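Local atomic coordinates of putative immunoglobulin-blocking virulence protein (Mycoplasma mycoides subsp. capri, PDB entry 7ADK), a protein that probably blocks host immunoglobulins, helping the mycoplasma to evade antibody-mediated defence. Residues Ser364-Ala368 with Asp543-Thr547; Trp375-Ser381 with Arg397-Arg403; Ala392-Ile396 with Asn425-Tyr429; Val418-Ser424 with Ser448-Met454; Ile436-Gln440 with Ile466-Pro471. All coordinates share one frame; numbering follows the deposited sequence.

How the contacts relate
Contacts 2 to 5 build one alpha/beta layer around a mixed sheet, and contact 1 ties a short helix to it. Contact 4, a parallel strand pair, is the buried core; contact 2 carries the sheet outward through an antiparallel pair with exposed charged residues, joined to contact 4 by the Arg397–Asp420 salt bridge. Contacts 3 and 5 use the start and the later turns of helix 426-442: a polar cap at its start, an apolar patch with one glutamine farther along. Backbone bonding dominates in contacts 2 and 4, whereas side-chain hydrogen bonds, a weak one in contact 3, mark the other three. Contact 1 meets contact 4 through Arg450, which reaches Ala368 O.

Contact 1. Residues Ser364-Ala368 with Asp543-Thr547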
# COMPACT_ATOMS: atom_id res chain seq x y z
N SER A 364 21.19 -15.27 0.42
CA SER A 364 20.93 -13.95 -0.15
C SER A 364 22.19 -13.09 -0.32
O SER A 364 22.31 -12.38 -1.32
CB SER A 364 19.92 -13.23 0.74
OG SER A 364 19.72 -11.90 0.35
N ASP A 365 23.16 -13.15 0.60
CA ASP A 365 24.45 -12.45 0.50
C ASP A 365 25.35 -13.05 -0.59
O ASP A 365 26.01 -12.31 -1.32
CB ASP A 365 25.19 -12.44 1.85
CG ASP A 365 24.73 -11.37 2.85
OD1 ASP A 365 23.75 -10.64 2.60
OD2 ASP A 365 25.37 -11.25 3.93
N ARG A 366 25.34 -14.38 -0.77
CA ARG A 366 26.02 -15.07 -1.88
C ARG A 366 25.40 -14.69 -3.22
O ARG A 366 26.12 -14.45 -4.18
CB ARG A 366 25.99 -16.59 -1.73
CG ARG A 366 27.06 -17.18 -0.80
CD ARG A 366 27.39 -18.61 -1.26
NE ARG A 366 28.40 -19.29 -0.44
CZ ARG A 366 29.70 -19.25 -0.55
NH1 ARG A 366 30.44 -20.07 0.13
NH2 ARG A 366 30.31 -18.42 -1.33
N ILE A 367 24.07 -14.65 -3.29
CA ILE A 367 23.35 -14.27 -4.51
C ILE A 367 23.61 -12.80 -4.85
O ILE A 367 23.94 -12.51 -5.99
CB ILE A 367 21.84 -14.56 -4.40
CG1 ILE A 367 21.51 -16.04 -4.18
CG2 ILE A 367 21.14 -14.12 -5.69
CD1 ILE A 367 20.11 -16.24 -3.60
N ALA A 368 23.54 -11.87 -3.90
CA ALA A 368 23.75 -10.46 -4.20
C ALA A 368 25.19 -10.16 -4.66
O ALA A 368 25.38 -9.50 -5.68
CB ALA A 368 23.35 -9.64 -2.98
N ASP A 543 14.75 -5.35 5.65
CA ASP A 543 16.04 -5.59 4.99
C ASP A 543 15.84 -6.29 3.63
O ASP A 543 14.78 -6.87 3.34
CB ASP A 543 17.04 -6.32 5.90
CG ASP A 543 16.73 -7.77 6.27
OD1 ASP A 543 15.71 -8.33 5.84
OD2 ASP A 543 17.53 -8.37 7.02
N LYS A 544 16.78 -6.09 2.70
CA LYS A 544 16.69 -6.60 1.33
C LYS A 544 17.18 -8.04 1.31
O LYS A 544 18.32 -8.30 1.67
CB LYS A 544 17.46 -5.69 0.35
CG LYS A 544 17.07 -4.20 0.35
CD LYS A 544 15.61 -3.87 -0.04
CE LYS A 544 15.37 -3.94 -1.55
NZ LYS A 544 13.96 -3.83 -1.93
N ILE A 545 16.33 -8.96 0.89
CA ILE A 545 16.63 -10.38 0.71
C ILE A 545 16.43 -10.73 -0.76
O ILE A 545 15.44 -10.31 -1.36
CB ILE A 545 15.76 -11.26 1.64
CG1 ILE A 545 15.98 -10.96 3.14
CG2 ILE A 545 15.95 -12.76 1.39
CD1 ILE A 545 17.38 -11.24 3.68
N THR A 546 17.34 -11.49 -1.35
CA THR A 546 17.32 -11.85 -2.77
C THR A 546 16.94 -13.31 -2.96
O THR A 546 17.41 -14.19 -2.24
CB THR A 546 18.65 -11.50 -3.43
OG1 THR A 546 18.90 -10.12 -3.27
CG2 THR A 546 18.65 -11.74 -4.94
N THR A 547 16.07 -13.60 -3.92
CA THR A 547 15.53 -14.94 -4.17
C THR A 547 15.11 -15.11 -5.63
O THR A 547 14.85 -14.13 -6.32
CB THR A 547 14.36 -15.20 -3.21
OG1 THR A 547 13.77 -16.47 -3.40
CG2 THR A 547 13.24 -14.19 -3.32
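The peptide joining Ile545 to Thr546 turns its N-H to the hydroxyl of Ser364. Thr546 N donates to Ser364 OG over 3.0 Å, and the bond is nearly straight at 162°. Ser364 holds its OG opposite its own backbone N (chi1 173°), which carries the oxygen off the first turn of helix 364-369 and out to the loop. There OG also lies 3.5 Å from Ile545 CA, with Ile545 CG2 alongside at 4.0 Å from the same OG.

One turn further on, Ile367 supplies the apolar half of the contact. Its CG2 methyl meets the CG2 methyl of Thr546 at 3.5 Å, the two side chains crossing at a slant, while Ile367 CD1 approaches Thr546 O at 3.7 Å. Thr546 thus divides its groups: the backbone N bonds to the serine, CG2 packs against the isoleucine, and OG1 is hydrogen-bonded to Ser507 OG.

The loop 543-547 leads into strand 547-548, whose Thr547 pairs with Thr506 through backbone hydrogen bonds. Phe480 of strand 473-481 touches both Ile367 and Thr546, and Arg450 of strand 448-454 bonds to Ala368 O, placing helix 364-369 against the sheet with the loop at its side.

Contact 2. Residues Trp375-Ser381 with Arg397-Arg403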
# COMPACT_ATOMS: atom_id res chain seq x y z
N TRP A 375 34.50 -21.44 -5.27
CA TRP A 375 34.97 -20.40 -6.17
C TRP A 375 35.42 -19.18 -5.38
O TRP A 375 34.90 -18.92 -4.29
CB TRP A 375 33.87 -20.02 -7.16
CG TRP A 375 33.46 -21.12 -8.08
CD1 TRP A 375 32.66 -22.16 -7.76
CD2 TRP A 375 33.89 -21.37 -9.44
NE1 TRP A 375 32.58 -23.03 -8.81
CE2 TRP A 375 33.32 -22.60 -9.88
CE3 TRP A 375 34.68 -20.67 -10.37
CZ2 TRP A 375 33.53 -23.10 -11.17
CZ3 TRP A 375 34.90 -21.16 -11.66
CH2 TRP A 375 34.32 -22.37 -12.07
N VAL A 376 36.38 -18.42 -5.92
CA VAL A 376 36.81 -17.14 -5.33
C VAL A 376 36.74 -16.03 -6.38
O VAL A 376 37.08 -16.23 -7.54
CB VAL A 376 38.17 -17.27 -4.62
CG1 VAL A 376 39.31 -17.70 -5.53
CG2 VAL A 376 38.58 -15.98 -3.92
N LYS A 377 36.25 -14.86 -5.96
CA LYS A 377 36.00 -13.68 -6.78
C LYS A 377 37.08 -12.64 -6.57
O LYS A 377 37.42 -12.30 -5.44
CB LYS A 377 34.61 -13.13 -6.46
CG LYS A 377 34.20 -11.89 -7.27
CD LYS A 377 32.75 -11.44 -7.02
CE LYS A 377 32.45 -10.98 -5.58
NZ LYS A 377 33.04 -9.67 -5.21
N GLU A 378 37.57 -12.07 -7.66
CA GLU A 378 38.46 -10.91 -7.67
C GLU A 378 37.83 -9.78 -8.50
O GLU A 378 37.38 -10.03 -9.62
CB GLU A 378 39.84 -11.34 -8.17
CG GLU A 378 40.84 -10.19 -8.28
CD GLU A 378 42.27 -10.59 -8.64
OE1 GLU A 378 43.02 -9.73 -9.17
OE2 GLU A 378 42.72 -11.72 -8.35
N ASP A 379 37.80 -8.54 -8.02
CA ASP A 379 37.49 -7.39 -8.86
C ASP A 379 38.66 -7.05 -9.80
O ASP A 379 39.78 -6.80 -9.35
CB ASP A 379 37.09 -6.17 -8.02
CG ASP A 379 36.63 -5.00 -8.90
OD1 ASP A 379 35.43 -4.86 -9.13
OD2 ASP A 379 37.47 -4.26 -9.42
N VAL A 380 38.38 -6.98 -11.10
CA VAL A 380 39.37 -6.71 -12.16
C VAL A 380 39.01 -5.46 -12.96
O VAL A 380 39.50 -5.27 -14.07
CB VAL A 380 39.59 -7.94 -13.05
CG1 VAL A 380 40.12 -9.12 -12.23
CG2 VAL A 380 38.36 -8.38 -13.85
N SER A 381 38.15 -4.60 -12.43
CA SER A 381 37.50 -3.51 -13.17
C SER A 381 38.47 -2.45 -13.71
O SER A 381 38.15 -1.81 -14.69
CB SER A 381 36.42 -2.86 -12.30
OG SER A 381 35.45 -3.79 -11.87
N ARG A 397 31.02 -2.79 -13.69
CA ARG A 397 32.09 -3.56 -13.03
C ARG A 397 32.45 -4.84 -13.79
O ARG A 397 31.58 -5.49 -14.35
CB ARG A 397 31.69 -3.94 -11.61
CG ARG A 397 31.93 -2.85 -10.57
CD ARG A 397 31.64 -3.40 -9.17
NE ARG A 397 32.57 -4.48 -8.82
CZ ARG A 397 32.31 -5.75 -8.59
NH1 ARG A 397 33.32 -6.53 -8.38
NH2 ARG A 397 31.12 -6.27 -8.58
N PHE A 398 33.72 -5.24 -13.74
CA PHE A 398 34.19 -6.54 -14.20
C PHE A 398 34.83 -7.30 -13.03
O PHE A 398 35.69 -6.77 -12.33
CB PHE A 398 35.18 -6.39 -15.36
CG PHE A 398 34.63 -5.84 -16.65
CD1 PHE A 398 34.38 -4.47 -16.79
CD2 PHE A 398 34.39 -6.70 -17.74
CE1 PHE A 398 33.89 -3.96 -18.00
CE2 PHE A 398 33.93 -6.18 -18.96
CZ PHE A 398 33.68 -4.81 -19.09
N SER A 399 34.46 -8.56 -12.83
CA SER A 399 35.05 -9.43 -11.82
C SER A 399 35.40 -10.79 -12.40
O SER A 399 34.76 -11.27 -13.32
CB SER A 399 34.17 -9.53 -10.57
OG SER A 399 32.92 -10.05 -10.80
N LYS A 400 36.45 -11.41 -11.88
CA LYS A 400 36.96 -12.72 -12.27
C LYS A 400 36.55 -13.73 -11.20
O LYS A 400 36.79 -13.49 -10.03
CB LYS A 400 38.49 -12.62 -12.41
CG LYS A 400 39.18 -13.86 -12.99
CD LYS A 400 39.03 -14.07 -14.50
CE LYS A 400 39.66 -12.95 -15.34
NZ LYS A 400 41.12 -12.86 -15.20
N LEU A 401 35.96 -14.85 -11.59
CA LEU A 401 35.78 -16.02 -10.74
C LEU A 401 36.80 -17.09 -11.13
O LEU A 401 36.96 -17.35 -12.32
CB LEU A 401 34.36 -16.58 -10.90
CG LEU A 401 33.36 -16.09 -9.85
CD1 LEU A 401 33.03 -14.61 -9.97
CD2 LEU A 401 32.07 -16.86 -9.98
N GLU A 402 37.45 -17.75 -10.17
CA GLU A 402 38.26 -18.96 -10.38
C GLU A 402 37.94 -20.06 -9.35
O GLU A 402 37.68 -19.78 -8.18
CB GLU A 402 39.76 -18.62 -10.46
CG GLU A 402 40.33 -17.94 -9.22
CD GLU A 402 41.83 -17.64 -9.30
OE1 GLU A 402 42.49 -17.50 -8.24
OE2 GLU A 402 42.40 -17.53 -10.42
N ARG A 403 37.92 -21.32 -9.78
CA ARG A 403 37.66 -22.49 -8.93
C ARG A 403 38.88 -22.76 -8.03
O ARG A 403 40.00 -22.83 -8.52
CB ARG A 403 37.28 -23.70 -9.81
CG ARG A 403 36.52 -24.79 -9.04
CD ARG A 403 36.32 -26.11 -9.80
NE ARG A 403 35.17 -26.11 -10.71
CZ ARG A 403 35.16 -26.14 -12.03
NH1 ARG A 403 34.07 -26.18 -12.71
NH2 ARG A 403 36.24 -26.12 -12.74
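Arg397 grips one oxygen of Asp379 with two nitrogens: NH1 lies 2.8 Å and NE 2.9 Å from Asp379 OD1, which sits close to the guanidinium plane. The carboxylate itself is turned 26° from that plane. This salt bridge lies near one end of an antiparallel strand pair in a mixed sheet, where strands 375-379 and 396-403 are connected through helix 381-387. Arg397 NH2 forms a second salt bridge, with Asp420 on the next strand, so Arg397 links its own strand to both neighbours.

Val376 with Glu402 and Glu378 with Lys400 are the hydrogen-bonded pairs. Their side chains share one face, where Val376 CG1 lies beside Glu402 CG, 3.8 Å away. Trp375, Lys377, Asp379, Ser399, Leu401 and Arg403 occupy the other face.

At the far end of the pair Arg403 lies over the indole. Its CB stands 3.8 Å from the centroid of the six-membered ring of Trp375, almost on the ring normal, a CH-pi contact. A bend at chi3 (-83°) then turns one face of the guanidinium group to Trp375 CH2, the two planes 59° apart. Trp375 NE1 donates to the backbone O of Asp355, whose carboxylate forms a salt bridge with Arg403 NH1; Arg403 NH2 donates to Leu413 O.

Beyond the salt bridge, Asp379 OD2 accepts from Ser381 N in an Asx turn, and Phe398 N donates to Ser381 OG at 2.9 Å.

Contact 3. Residues Ala392-Ile396 with Asn425-Tyr429; sequences ASDGI and NDEAY
A loop meets the start of a helix in this contact: Ser393, Asp394 and Gly395, just ahead of strand 396-403, lie against Asn425, Glu427 and Ala428 at the beginning of helix 426-442. Asn425 holds the N-cap position and uses both ends of its amide. Its OD1 accepts from Glu427 N at 3.0 Å, a capping bond lying in the plane of the side-chain carbonyl, while its ND2 makes a weak bond to Ser393 O across the contact (3.0 Å, 133°). With CG opposite the backbone N (chi1 -160°), the amide extends between loop and helix.

Gly395, with a positive phi of 83° and no side chain, brings its CA to 5.4 Å from Ala428 CA. Ala428 CB packs against Asp394 O at 3.5 Å and Gly395 O at 3.7 Å, with Ile396 CG1 nearby. Gly395 is also backbone-bonded to Asp422 of the adjacent strand.

Asp394 and Glu427 run side by side in the same direction, touching through Asp394 CG and Glu427 CG at 3.7 Å. Their carboxylates would be expected to disfavour each other, with OD2 of Asp394 4.4 Å from OE2 of Glu427, but salt bridges from Lys391 to Asp394 and from Arg430 to Glu427 probably offset the like charges.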
# COMPACT_ATOMS: atom_id res chain seq x y z
N ALA A 392 34.77 4.51 -11.46
CA ALA A 392 34.21 3.54 -10.51
C ALA A 392 32.76 3.84 -10.09
O ALA A 392 32.01 2.94 -9.71
CB ALA A 392 35.15 3.47 -9.31
N SER A 393 32.34 5.11 -10.15
CA SER A 393 30.98 5.55 -9.86
C SER A 393 29.98 5.33 -11.00
O SER A 393 28.78 5.47 -10.78
CB SER A 393 31.02 7.03 -9.47
OG SER A 393 31.61 7.80 -10.49
N ASP A 394 30.41 4.96 -12.20
CA ASP A 394 29.54 4.83 -13.37
C ASP A 394 28.69 3.54 -13.41
O ASP A 394 27.84 3.41 -14.28
CB ASP A 394 30.36 5.06 -14.65
CG ASP A 394 30.82 6.52 -14.82
OD1 ASP A 394 30.16 7.44 -14.28
OD2 ASP A 394 31.82 6.79 -15.51
N GLY A 395 28.86 2.62 -12.46
CA GLY A 395 27.95 1.48 -12.27
C GLY A 395 28.20 0.27 -13.18
O GLY A 395 27.36 -0.61 -13.29
N ILE A 396 29.35 0.27 -13.86
CA ILE A 396 29.89 -0.82 -14.67
C ILE A 396 31.01 -1.47 -13.84
O ILE A 396 31.88 -0.75 -13.35
CB ILE A 396 30.45 -0.24 -16.00
CG1 ILE A 396 29.34 0.30 -16.93
CG2 ILE A 396 31.29 -1.25 -16.78
CD1 ILE A 396 29.80 1.38 -17.88
N ASN A 425 21.79 3.04 -12.27
CA ASN A 425 22.63 4.14 -12.74
C ASN A 425 22.20 4.54 -14.17
O ASN A 425 21.70 3.72 -14.93
CB ASN A 425 24.09 3.64 -12.69
CG ASN A 425 25.14 4.72 -12.68
OD1 ASN A 425 25.25 5.53 -13.58
ND2 ASN A 425 25.95 4.76 -11.65
N ASP A 426 22.54 5.75 -14.60
CA ASP A 426 22.11 6.26 -15.91
C ASP A 426 23.28 6.33 -16.90
O ASP A 426 23.04 6.34 -18.10
CB ASP A 426 21.39 7.61 -15.74
CG ASP A 426 20.04 7.48 -15.03
OD1 ASP A 426 19.25 6.60 -15.38
OD2 ASP A 426 19.75 8.27 -14.11
N GLU A 427 24.53 6.25 -16.44
CA GLU A 427 25.69 6.00 -17.29
C GLU A 427 25.75 4.52 -17.69
O GLU A 427 25.81 4.20 -18.88
CB GLU A 427 26.97 6.46 -16.59
CG GLU A 427 28.24 6.30 -17.43
CD GLU A 427 28.39 7.25 -18.61
OE1 GLU A 427 27.44 7.99 -18.97
OE2 GLU A 427 29.49 7.28 -19.20
N ALA A 428 25.65 3.58 -16.74
CA ALA A 428 25.60 2.15 -17.06
C ALA A 428 24.42 1.80 -17.98
O ALA A 428 24.59 1.00 -18.89
CB ALA A 428 25.53 1.32 -15.79
N TYR A 429 23.24 2.39 -17.81
CA TYR A 429 22.12 2.14 -18.72
C TYR A 429 22.38 2.71 -20.12
O TYR A 429 22.26 1.98 -21.10
CB TYR A 429 20.82 2.63 -18.10
CG TYR A 429 19.59 2.33 -18.93
CD1 TYR A 429 19.18 1.00 -19.10
CD2 TYR A 429 18.86 3.37 -19.53
CE1 TYR A 429 18.04 0.71 -19.87
CE2 TYR A 429 17.72 3.08 -20.30
CZ TYR A 429 17.30 1.75 -20.46
OH TYR A 429 16.19 1.47 -21.18

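Contact 4. Residues Val418-Ser424 with Ser448-Met454; sequences VLDLDVS and SYRIKNM
Strands 418-422 and 448-452 run parallel, their axes 11° apart and 4.8 Å at closest, with Leu419, Arg450, Leu421 and Lys452 bonding alternately across the gap; Val423 N extends the pattern by donating to Lys452 O. They are the two strands of a beta-alpha-beta unit whose crossover is helix 426-442.

The face bearing Leu419, Leu421, Tyr449 and Ile451 is apolar. Leu421 CD1 and Ile451 CD1 lie 3.8 Å apart on side chains that point the same way, and Leu419 CD2 reaches Tyr449 CE1 at 4.0 Å. Past the strand end, Val423 CG2 packs on Ile451 CG2 at 3.7 Å. Ser432 and Ile436 of helix 426-442 touch Leu421 and so cover this side.

Val418, Asp420, Asp422, Ser448, Arg450 and Lys452 line the other face, which is largely charged. The methylene CD of Arg450 lies 3.8 Å from Val418 CG1, and its guanidinium group passes on to Glu478 in a salt bridge. Asp420 has Arg397 as its partner, and Lys452 forms a cation-pi interaction with Phe480.

Where the strands end, Asp422 OD1 takes three donors: Asn453 ND2 at 2.8 Å, Ser424 OG at 2.6 Å, and Ser424 N in an Asx turn. The asparagine amide reaches it from above the carboxylate plane (49°). Three bonds converging on one oxygen would probably stabilise negative charge on it and help to hold the carboxylate in place, tying the turn after one strand to the corner of the other.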
# COMPACT_ATOMS: atom_id res chain seq x y z
N VAL A 418 33.13 -11.96 -15.49
CA VAL A 418 31.75 -11.61 -15.17
C VAL A 418 31.57 -10.11 -15.31
O VAL A 418 32.37 -9.35 -14.77
CB VAL A 418 31.39 -12.10 -13.75
CG1 VAL A 418 29.96 -11.74 -13.35
CG2 VAL A 418 31.59 -13.62 -13.64
N LEU A 419 30.54 -9.67 -16.03
CA LEU A 419 30.18 -8.27 -16.22
C LEU A 419 28.94 -7.94 -15.38
O LEU A 419 27.88 -8.55 -15.56
CB LEU A 419 29.99 -8.03 -17.73
CG LEU A 419 29.49 -6.64 -18.14
CD1 LEU A 419 30.28 -5.51 -17.50
CD2 LEU A 419 29.61 -6.48 -19.64
N ASP A 420 29.08 -6.95 -14.50
CA ASP A 420 28.09 -6.40 -13.57
C ASP A 420 27.66 -5.01 -14.09
O ASP A 420 28.47 -4.10 -14.21
CB ASP A 420 28.74 -6.41 -12.17
CG ASP A 420 28.18 -5.51 -11.05
OD1 ASP A 420 27.14 -4.85 -11.22
OD2 ASP A 420 28.80 -5.48 -9.96
N LEU A 421 26.38 -4.86 -14.45
CA LEU A 421 25.75 -3.62 -14.91
C LEU A 421 24.62 -3.22 -13.97
O LEU A 421 23.52 -3.78 -14.02
CB LEU A 421 25.22 -3.81 -16.35
CG LEU A 421 26.30 -3.82 -17.43
CD1 LEU A 421 25.80 -4.48 -18.70
CD2 LEU A 421 26.73 -2.41 -17.79
N ASP A 422 24.85 -2.21 -13.13
CA ASP A 422 23.82 -1.62 -12.28
C ASP A 422 23.00 -0.60 -13.07
O ASP A 422 23.32 0.59 -13.10
CB ASP A 422 24.43 -0.99 -11.02
CG ASP A 422 23.39 -0.30 -10.14
OD1 ASP A 422 22.16 -0.55 -10.30
OD2 ASP A 422 23.78 0.50 -9.26
N VAL A 423 21.93 -1.04 -13.72
CA VAL A 423 21.11 -0.20 -14.61
C VAL A 423 20.16 0.73 -13.86
O VAL A 423 19.39 1.46 -14.48
CB VAL A 423 20.42 -1.02 -15.71
CG1 VAL A 423 21.47 -1.53 -16.70
CG2 VAL A 423 19.62 -2.21 -15.17
N SER A 424 20.21 0.79 -12.52
CA SER A 424 19.66 1.93 -11.77
C SER A 424 20.50 3.19 -11.95
O SER A 424 19.97 4.29 -11.82
CB SER A 424 19.50 1.62 -10.29
OG SER A 424 20.74 1.55 -9.62
N SER A 448 29.42 -14.64 -17.35
CA SER A 448 28.17 -14.18 -16.77
C SER A 448 27.94 -12.71 -17.05
O SER A 448 28.76 -11.88 -16.67
CB SER A 448 28.17 -14.46 -15.27
OG SER A 448 27.07 -13.85 -14.65
N TYR A 449 26.79 -12.37 -17.59
CA TYR A 449 26.25 -11.02 -17.54
C TYR A 449 25.30 -10.94 -16.35
O TYR A 449 24.46 -11.82 -16.20
CB TYR A 449 25.53 -10.70 -18.84
CG TYR A 449 26.40 -10.71 -20.08
CD1 TYR A 449 27.11 -9.56 -20.44
CD2 TYR A 449 26.48 -11.87 -20.86
CE1 TYR A 449 27.92 -9.57 -21.59
CE2 TYR A 449 27.30 -11.89 -22.00
CZ TYR A 449 28.01 -10.74 -22.36
OH TYR A 449 28.78 -10.76 -23.47
N ARG A 450 25.44 -9.92 -15.49
CA ARG A 450 24.54 -9.63 -14.37
C ARG A 450 23.94 -8.24 -14.58
O ARG A 450 24.66 -7.25 -14.54
CB ARG A 450 25.27 -9.67 -13.01
CG ARG A 450 26.22 -10.85 -12.76
CD ARG A 450 26.85 -10.75 -11.36
NE ARG A 450 25.90 -11.21 -10.35
CZ ARG A 450 25.71 -10.83 -9.10
NH1 ARG A 450 24.84 -11.52 -8.45
NH2 ARG A 450 26.34 -9.86 -8.51
N ILE A 451 22.63 -8.15 -14.80
CA ILE A 451 21.92 -6.89 -14.99
C ILE A 451 21.13 -6.61 -13.71
O ILE A 451 20.20 -7.36 -13.40
CB ILE A 451 21.01 -6.94 -16.24
CG1 ILE A 451 21.65 -7.53 -17.52
CG2 ILE A 451 20.46 -5.54 -16.53
CD1 ILE A 451 22.86 -6.81 -18.09
N LYS A 452 21.48 -5.57 -12.96
CA LYS A 452 20.97 -5.31 -11.61
C LYS A 452 20.03 -4.12 -11.57
O LYS A 452 20.29 -3.12 -12.23
CB LYS A 452 22.11 -5.12 -10.61
CG LYS A 452 22.93 -6.38 -10.36
CD LYS A 452 24.16 -6.12 -9.50
CE LYS A 452 23.89 -5.72 -8.06
NZ LYS A 452 23.44 -6.78 -7.21
N ASN A 453 18.98 -4.20 -10.76
CA ASN A 453 17.99 -3.16 -10.53
C ASN A 453 17.16 -2.80 -11.77
O ASN A 453 16.86 -1.63 -12.00
CB ASN A 453 18.63 -1.94 -9.84
CG ASN A 453 19.34 -2.25 -8.55
OD1 ASN A 453 18.78 -2.87 -7.65
ND2 ASN A 453 20.57 -1.85 -8.41
N MET A 454 16.77 -3.78 -12.57
CA MET A 454 15.97 -3.55 -13.77
C MET A 454 14.60 -3.00 -13.37
O MET A 454 13.86 -3.66 -12.64
CB MET A 454 15.78 -4.84 -14.56
CG MET A 454 17.07 -5.46 -15.03
SD MET A 454 16.82 -7.10 -15.73
CE MET A 454 16.26 -6.70 -17.40

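Contact 5. Residues Ile436-Gln440 with Ile466-Pro471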
# COMPACT_ATOMS: atom_id res chain seq x y z
N ILE A 436 28.45 -3.79 -24.23
CA ILE A 436 28.16 -5.17 -24.61
C ILE A 436 28.62 -5.44 -26.05
O ILE A 436 29.12 -6.53 -26.32
CB ILE A 436 26.65 -5.45 -24.38
CG1 ILE A 436 26.39 -5.64 -22.87
CG2 ILE A 436 26.17 -6.67 -25.16
CD1 ILE A 436 24.93 -5.52 -22.45
N GLU A 437 28.50 -4.48 -26.97
CA GLU A 437 29.02 -4.63 -28.34
C GLU A 437 30.53 -4.39 -28.48
O GLU A 437 31.19 -5.14 -29.20
CB GLU A 437 28.23 -3.74 -29.31
CG GLU A 437 26.81 -4.26 -29.61
CD GLU A 437 26.76 -5.58 -30.42
OE1 GLU A 437 25.65 -6.10 -30.65
OE2 GLU A 437 27.82 -6.12 -30.82
N LYS A 438 31.13 -3.41 -27.78
CA LYS A 438 32.59 -3.20 -27.82
C LYS A 438 33.36 -4.39 -27.25
O LYS A 438 34.33 -4.81 -27.86
CB LYS A 438 33.00 -1.85 -27.21
CG LYS A 438 32.94 -0.75 -28.28
CD LYS A 438 33.50 0.61 -27.87
CE LYS A 438 32.48 1.52 -27.20
NZ LYS A 438 32.95 2.91 -27.09
N LEU A 439 32.88 -5.03 -26.18
CA LEU A 439 33.48 -6.28 -25.69
C LEU A 439 33.33 -7.42 -26.72
O LEU A 439 34.27 -8.19 -26.90
CB LEU A 439 32.89 -6.65 -24.31
CG LEU A 439 33.52 -6.01 -23.06
CD1 LEU A 439 34.93 -6.51 -22.81
CD2 LEU A 439 33.60 -4.50 -23.09
N GLN A 440 32.22 -7.50 -27.46
CA GLN A 440 32.05 -8.55 -28.48
C GLN A 440 32.99 -8.40 -29.69
O GLN A 440 33.65 -9.37 -30.05
CB GLN A 440 30.60 -8.62 -28.93
CG GLN A 440 29.75 -9.40 -27.94
CD GLN A 440 28.28 -9.32 -28.30
OE1 GLN A 440 27.76 -10.06 -29.02
NE2 GLN A 440 27.57 -8.43 -27.83
N ILE A 466 18.93 -4.04 -25.31
CA ILE A 466 20.12 -4.43 -24.54
C ILE A 466 20.26 -5.95 -24.51
O ILE A 466 21.31 -6.49 -24.87
CB ILE A 466 20.04 -3.83 -23.12
CG1 ILE A 466 20.08 -2.29 -23.16
CG2 ILE A 466 21.20 -4.33 -22.25
CD1 ILE A 466 19.58 -1.62 -21.89
N LEU A 467 19.21 -6.67 -24.11
CA LEU A 467 19.18 -8.13 -24.12
C LEU A 467 19.36 -8.69 -25.54
O LEU A 467 20.05 -9.69 -25.71
CB LEU A 467 17.88 -8.61 -23.47
CG LEU A 467 17.96 -9.01 -21.98
CD1 LEU A 467 18.73 -8.03 -21.11
CD2 LEU A 467 16.55 -9.12 -21.42
N GLY A 468 18.84 -8.02 -26.57
CA GLY A 468 19.07 -8.36 -27.97
C GLY A 468 20.48 -8.08 -28.50
O GLY A 468 20.83 -8.60 -29.55
N ALA A 469 21.27 -7.25 -27.81
CA ALA A 469 22.67 -6.97 -28.17
C ALA A 469 23.67 -7.99 -27.59
O ALA A 469 24.79 -8.09 -28.09
CB ALA A 469 23.01 -5.57 -27.69
N LEU A 470 23.30 -8.72 -26.54
CA LEU A 470 24.10 -9.80 -25.95
C LEU A 470 24.37 -10.92 -26.97
O LEU A 470 23.60 -11.06 -27.93
CB LEU A 470 23.38 -10.34 -24.70
CG LEU A 470 23.32 -9.40 -23.49
CD1 LEU A 470 22.41 -9.98 -22.43
CD2 LEU A 470 24.70 -9.24 -22.87
N PRO A 471 25.44 -11.72 -26.81
CA PRO A 471 25.77 -12.81 -27.74
C PRO A 471 24.62 -13.80 -27.98
O PRO A 471 23.78 -14.03 -27.13
CB PRO A 471 26.97 -13.52 -27.12
CG PRO A 471 27.62 -12.47 -26.24
CD PRO A 471 26.45 -11.61 -25.78
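Gln440 joins helix 426-442 to the segment following helix 464-467 through its side-chain nitrogen. NE2 donates to Ala469 O at 2.8 Å, with a nearly straight N-H (165°), and its second hydrogen goes to Ile436 O one turn back at 2.9 Å. Both acceptors lie close to the amide plane, so the pair of bonds fixes the rotation of that group. The helix carbonyl, by contrast, is approached from above its own plane. On the other end of the amide, Gln440 OE1 rests 3.7 Å from Pro471 CG.

Ile436 makes the apolar part. Its CD1 touches Leu470 CD2 at 3.8 Å and Ile466 CG2 at 3.9 Å, the two isoleucines crossing at about a right angle, while Ile436 CG2 covers Ala469 O at 3.5 Å.

Around this first shell, Tyr449 of strand 448-454 packs against both Leu470 and Pro471 from the sheet side. Tyr429 and Ser432, nearer the start of helix 426-442, touch Ile466.

Helix 426-442 connects parallel strands 415-422 and 448-454. Here it meets the end of the next crossover, helix 464-467 and the loop leading to strand 473-481, an arrangement of consecutive beta-alpha-beta units lying together over one face of an alpha/beta sheet.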